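Local coordinates for protein PKD domain (Vibrio anguillarum, PDB 6AEM) that binds calcium specifically as a polycystic-kidney-disease domain of the protease Epp, though its wider role in the enzyme is not established, at residues Q6-N11 against K72-T77. Numbering follows the deposited sequence.
Sequences QAPVAN and KGATNT. With CA (calcium ion), chain C.
The side-chain amide of Asn-76 donates a hydrogen bond from ND2 to the backbone O of Pro-8, 2.7 Å long and nearly straight, with an N-H...O angle of 170°. The acceptor lies in the amide plane of Asn-76, and the donor comes almost head-on to the carbonyl. A chi1 of -100°, off the staggered positions, swings the amide across to this carbonyl and sets ND2 3.5 Å from the methyl CB of Ala-7. The tight part is built around Pro-8, which is buried: its CG and CD rest on residues 74-75, CG 3.5 Å from the backbone O of Ala-74 and CD 3.9 Å from Ala-74 CB, while Val-68 and Asp-70 of strand 60-70 also touch the ring. Within the beta-sandwich expected of a PKD domain, the loop leading into strand 12-17 of one sheet thus packs against the start of edge strand 75-84 of the other; the runs 7-10 and 74-77 point 29° apart. Calcium lies at one end of the contact, bound by Gln-6 O at 2.4 Å together with Asn-5, Asp-29, Asp-31, Asp-70 and a water molecule; the other carboxylate oxygen of Asp-70 accepts hydrogen bonds from the backbone N of Lys-72 and Ala-74. Ala-7 lies on the solvent side: its CB meets Asn-76 ND2 closely but stands 4.3 Å from Ala-74 CB, and the exposed Thr-75 and Thr-77 direct their CB atoms away from the loop.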
loop_
_atom_site.group_PDB
_atom_site.type_symbol
_atom_site.label_atom_id
_atom_site.label_comp_id
_atom_site.label_asym_id
_atom_site.label_seq_id
_atom_site.Cartn_x
_atom_site.Cartn_y
_atom_site.Cartn_z
ATOM N N GLN A 6 16.616 -8.239 9.574
ATOM C CA GLN A 6 16.117 -6.885 9.352
ATOM C C GLN A 6 14.637 -6.950 8.985
ATOM O O GLN A 6 14.254 -7.731 8.112
ATOM C CB GLN A 6 16.920 -6.204 8.240
ATOM C CG GLN A 6 18.421 -6.101 8.525
ATOM C CD GLN A 6 19.196 -5.449 7.377
ATOM O OE1 GLN A 6 18.816 -4.384 6.861
ATOM N NE2 GLN A 6 20.270 -6.105 6.958
ATOM N N ALA A 7 13.800 -6.171 9.686
ATOM C CA ALA A 7 12.388 -6.106 9.336
ATOM C C ALA A 7 12.256 -5.500 7.933
ATOM O O ALA A 7 13.081 -4.678 7.511
ATOM C CB ALA A 7 11.624 -5.248 10.339
ATOM N N PRO A 8 11.257 -5.915 7.173
ATOM C CA PRO A 8 11.124 -5.439 5.796
ATOM C C PRO A 8 10.800 -3.957 5.751
ATOM O O PRO A 8 10.326 -3.342 6.710
ATOM C CB PRO A 8 9.967 -6.305 5.258
ATOM C CG PRO A 8 9.140 -6.601 6.479
ATOM C CD PRO A 8 10.148 -6.794 7.583
ATOM N N VAL A 9 11.047 -3.399 4.579
ATOM C CA VAL A 9 10.787 -1.987 4.281
ATOM C C VAL A 9 9.487 -1.890 3.492
ATOM O O VAL A 9 9.376 -2.451 2.406
ATOM C CB VAL A 9 11.930 -1.366 3.464
ATOM C CG1 VAL A 9 11.615 0.085 3.133
ATOM C CG2 VAL A 9 13.253 -1.471 4.199
ATOM N N ALA A 10 8.492 -1.214 4.051
ATOM C CA ALA A 10 7.217 -0.946 3.390
ATOM C C ALA A 10 7.248 0.459 2.807
ATOM O O ALA A 10 7.517 1.429 3.520
ATOM C CB ALA A 10 6.040 -1.053 4.350
ATOM N N ASN A 11 7.039 0.567 1.502
ATOM C CA ASN A 11 6.956 1.880 0.884
ATOM C C ASN A 11 6.245 1.778 -0.449
ATOM O O ASN A 11 6.228 0.728 -1.081
ATOM C CB ASN A 11 8.330 2.491 0.673
ATOM C CG ASN A 11 8.245 3.937 0.292
ATOM O OD1 ASN A 11 7.259 4.626 0.593
ATOM N ND2 ASN A 11 9.273 4.419 -0.372
ATOM N N LYS A 72 10.738 -14.380 7.429
ATOM C CA LYS A 72 10.808 -14.783 8.834
ATOM C C LYS A 72 9.567 -14.388 9.631
ATOM O O LYS A 72 9.478 -14.684 10.838
ATOM C CB LYS A 72 12.068 -14.192 9.482
ATOM C CG LYS A 72 13.351 -14.533 8.764
ATOM C CD LYS A 72 13.666 -15.996 8.841
ATOM C CE LYS A 72 15.037 -16.284 8.215
ATOM N NZ LYS A 72 15.185 -17.730 7.946
ATOM N N GLY A 73 8.601 -13.724 8.995
ATOM C CA GLY A 73 7.388 -13.293 9.653
ATOM C C GLY A 73 7.443 -11.901 10.239
ATOM O O GLY A 73 6.459 -11.459 10.820
ATOM N N ALA A 74 8.533 -11.173 10.037
ATOM C CA ALA A 74 8.599 -9.799 10.513
ATOM C C ALA A 74 7.780 -8.896 9.598
ATOM O O ALA A 74 7.632 -9.166 8.404
ATOM C CB ALA A 74 10.033 -9.290 10.566
ATOM N N THR A 75 7.251 -7.804 10.162
ATOM C CA THR A 75 6.369 -6.903 9.431
ATOM C C THR A 75 6.788 -5.449 9.582
ATOM O O THR A 75 7.582 -5.083 10.437
ATOM C CB THR A 75 4.904 -7.032 9.889
ATOM O OG1 THR A 75 4.798 -6.685 11.277
ATOM C CG2 THR A 75 4.412 -8.469 9.751
ATOM N N ASN A 76 6.236 -4.622 8.693
ATOM C CA ASN A 76 6.310 -3.179 8.851
ATOM C C ASN A 76 5.134 -2.600 8.080
ATOM O O ASN A 76 4.697 -3.177 7.074
ATOM C CB ASN A 76 7.628 -2.548 8.373
ATOM C CG ASN A 76 8.618 -2.251 9.525
ATOM O OD1 ASN A 76 8.258 -1.818 10.642
ATOM N ND2 ASN A 76 9.902 -2.450 9.227
ATOM N N THR A 77 4.673 -1.450 8.545
ATOM C CA THR A 77 3.524 -0.765 7.962
ATOM C C THR A 77 3.928 0.661 7.632
ATOM O O THR A 77 4.476 1.366 8.474
ATOM C CB THR A 77 2.313 -0.736 8.924
ATOM O OG1 THR A 77 1.950 -2.068 9.271
ATOM C CG2 THR A 77 1.105 0.015 8.334
HETATM CA CA CA C . 14.198 -9.600 6.675
HETATM O O HOH W 1 14.424 -11.941 6.264
#